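Sulfoquinovosidase (PDB 5AEG) hydrolyses sulfoquinovosyl diacylglycerides and simple sulfoquinovosides such as sulfoquinovosyl glycerol, releasing sulfoquinovose for breakdown as a source of carbon and sulfur. Local coordinates at residues V636-G641 / P658-R663. Residues are numbered along the deposited sequence; the frame is centred on the assembly and turned at random.
Sequences VHAWTG and PPVFYR
Val636 and Tyr662 form an antiparallel hydrogen-bonded pair in the sheet of the GH31 C-terminal domain, where strand 635-637 runs beside strand 660-663. Val636 N gives its hydrogen to Tyr662 O at 2.7 Å, and Tyr662 N returns one to Val636 O. On the same face of the sheet, the branched valine is a bump seated on a flat ring: its CB lies 3.8 Å from the Tyr662 ring centroid, a CH-pi contact, while CG1 reaches on to the phenol OH. Tyr662 CG sits between its own N and carbonyl carbon (chi1 70°), a torsion that leans the ring under this valine; helix 669-673 also packs on the tyrosine. His637 and Phe661, a non-hydrogen-bonded pair, project from the other face. The phenyl offers a flat surface to the imidazole carbon CD2, which rests over its rim, 3.9 Å from CE2 of Phe661, with the ring planes inclined at 59°. Beyond the strand the chain turns, closed by Gly641 N bonding to His637 O, and His637 ND1 shares a hydrogen bond with Thr640 OG1. Alanine suits position 638 because its small methyl fills the corner formed by Val660 CG1, 4.0 Å from Ala638 CB, and the centre of one face of the Trp639 indole, while Ala638 N bonds almost straight to Val660 O. The broad indole also meets Pro658, whose CD lies 3.8 Å from Trp639 CZ2, and it packs against helix 552-567. A phenylalanine in place of Trp639 has no ring N-H and would probably leave Pro658 O without its mate and open a gap beside the proline ring. The native donor, Trp639 NE1, approaches edge-on in the indole plane, meeting a lone pair of Pro658 O at 2.8 Å.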
loop_
_atom_site.group_PDB
_atom_site.type_symbol
_atom_site.label_atom_id
_atom_site.label_comp_id
_atom_site.label_asym_id
_atom_site.label_seq_id
_atom_site.Cartn_x
_atom_site.Cartn_y
_atom_site.Cartn_z
ATOM N N VAL A 636 -7.588 -26.020 -14.440
ATOM C CA VAL A 636 -8.521 -26.889 -13.747
ATOM C C VAL A 636 -9.259 -26.101 -12.673
ATOM O O VAL A 636 -8.583 -25.468 -11.835
ATOM C CB VAL A 636 -7.733 -28.024 -13.041
ATOM C CG1 VAL A 636 -8.716 -28.976 -12.407
ATOM C CG2 VAL A 636 -6.889 -28.739 -14.054
ATOM N N HIS A 637 -10.571 -26.044 -12.768
ATOM C CA HIS A 637 -11.399 -25.405 -11.753
ATOM C C HIS A 637 -11.226 -26.124 -10.403
ATOM O O HIS A 637 -11.415 -27.368 -10.308
ATOM C CB HIS A 637 -12.816 -25.367 -12.233
ATOM C CG HIS A 637 -13.790 -24.693 -11.319
ATOM N ND1 HIS A 637 -14.786 -25.378 -10.651
ATOM C CD2 HIS A 637 -13.902 -23.404 -10.933
ATOM C CE1 HIS A 637 -15.474 -24.537 -9.907
ATOM N NE2 HIS A 637 -14.995 -23.325 -10.092
ATOM N N ALA A 638 -10.855 -25.371 -9.350
ATOM C CA ALA A 638 -10.486 -25.971 -8.067
ATOM C C ALA A 638 -11.591 -26.840 -7.446
ATOM O O ALA A 638 -11.276 -27.796 -6.742
ATOM C CB ALA A 638 -10.149 -24.905 -7.029
ATOM N N TRP A 639 -12.842 -26.485 -7.649
ATOM C CA TRP A 639 -13.915 -27.082 -6.829
ATOM C C TRP A 639 -14.563 -28.277 -7.553
ATOM O O TRP A 639 -15.188 -29.122 -6.904
ATOM C CB TRP A 639 -14.999 -26.109 -6.330
ATOM C CG TRP A 639 -14.278 -24.881 -5.769
ATOM C CD1 TRP A 639 -14.259 -23.634 -6.302
ATOM C CD2 TRP A 639 -13.430 -24.850 -4.631
ATOM N NE1 TRP A 639 -13.439 -22.824 -5.584
ATOM C CE2 TRP A 639 -12.868 -23.539 -4.570
ATOM C CE3 TRP A 639 -13.055 -25.778 -3.688
ATOM C CZ2 TRP A 639 -12.029 -23.136 -3.540
ATOM C CZ3 TRP A 639 -12.183 -25.397 -2.679
ATOM C CH2 TRP A 639 -11.695 -24.035 -2.603
ATOM N N THR A 640 -14.483 -28.290 -8.875
ATOM C CA THR A 640 -15.125 -29.373 -9.715
ATOM C C THR A 640 -14.136 -30.246 -10.474
ATOM O O THR A 640 -14.486 -31.349 -10.898
ATOM C CB THR A 640 -16.120 -28.786 -10.711
ATOM O OG1 THR A 640 -15.423 -27.910 -11.639
ATOM C CG2 THR A 640 -17.182 -28.008 -9.979
ATOM N N GLY A 641 -12.898 -29.801 -10.634
ATOM C CA GLY A 641 -11.987 -30.405 -11.550
ATOM C C GLY A 641 -12.281 -30.295 -13.038
ATOM O O GLY A 641 -11.524 -30.859 -13.839
ATOM N N PRO A 658 -15.167 -20.121 -4.713
ATOM C CA PRO A 658 -14.796 -18.893 -5.442
ATOM C C PRO A 658 -14.164 -19.277 -6.799
ATOM O O PRO A 658 -13.716 -20.415 -6.978
ATOM C CB PRO A 658 -13.736 -18.272 -4.594
ATOM C CG PRO A 658 -13.239 -19.333 -3.666
ATOM C CD PRO A 658 -14.470 -20.207 -3.454
ATOM N N PRO A 659 -14.111 -18.333 -7.717
ATOM C CA PRO A 659 -13.587 -18.701 -9.072
ATOM C C PRO A 659 -12.084 -18.779 -9.051
ATOM O O PRO A 659 -11.405 -17.709 -9.069
ATOM C CB PRO A 659 -14.102 -17.580 -9.958
ATOM C CG PRO A 659 -15.222 -16.933 -9.182
ATOM C CD PRO A 659 -14.740 -17.005 -7.751
ATOM N N VAL A 660 -11.588 -20.013 -8.826
ATOM C CA VAL A 660 -10.209 -20.311 -8.605
ATOM C C VAL A 660 -9.859 -21.463 -9.549
ATOM O O VAL A 660 -10.560 -22.472 -9.561
ATOM C CB VAL A 660 -9.920 -20.736 -7.138
ATOM C CG1 VAL A 660 -8.496 -21.225 -6.974
ATOM C CG2 VAL A 660 -10.168 -19.551 -6.142
ATOM N N PHE A 661 -8.783 -21.308 -10.314
ATOM C CA PHE A 661 -8.355 -22.332 -11.233
ATOM C C PHE A 661 -6.891 -22.589 -11.023
ATOM O O PHE A 661 -6.157 -21.701 -10.570
ATOM C CB PHE A 661 -8.604 -21.861 -12.679
ATOM C CG PHE A 661 -9.980 -21.472 -12.973
ATOM C CD1 PHE A 661 -10.487 -20.266 -12.515
ATOM C CD2 PHE A 661 -10.790 -22.289 -13.763
ATOM C CE1 PHE A 661 -11.791 -19.924 -12.799
ATOM C CE2 PHE A 661 -12.052 -21.930 -14.075
ATOM C CZ PHE A 661 -12.575 -20.755 -13.574
ATOM N N TYR A 662 -6.436 -23.791 -11.249
ATOM C CA TYR A 662 -5.041 -24.084 -11.187
ATOM C C TYR A 662 -4.497 -24.792 -12.455
ATOM O O TYR A 662 -5.264 -25.401 -13.212
ATOM C CB TYR A 662 -4.665 -24.871 -9.942
ATOM C CG TYR A 662 -5.165 -26.346 -9.901
ATOM C CD1 TYR A 662 -4.450 -27.379 -10.483
ATOM C CD2 TYR A 662 -6.373 -26.653 -9.333
ATOM C CE1 TYR A 662 -4.907 -28.721 -10.457
ATOM C CE2 TYR A 662 -6.866 -27.997 -9.302
ATOM C CZ TYR A 662 -6.101 -29.026 -9.815
ATOM O OH TYR A 662 -6.645 -30.325 -9.761
ATOM N N ARG A 663 -3.195 -24.668 -12.629
ATOM C CA ARG A 663 -2.499 -25.181 -13.837
ATOM C C ARG A 663 -2.372 -26.748 -13.625
ATOM O O ARG A 663 -1.740 -27.213 -12.691
ATOM C CB ARG A 663 -1.100 -24.557 -13.994
ATOM C CG ARG A 663 -1.126 -23.082 -14.416
ATOM C CD ARG A 663 0.253 -22.513 -14.644
ATOM N NE ARG A 663 0.933 -23.250 -15.692
ATOM C CZ ARG A 663 2.007 -24.010 -15.541
ATOM N NH1 ARG A 663 2.586 -24.222 -14.343
ATOM N NH2 ARG A 663 2.470 -24.641 -16.647
#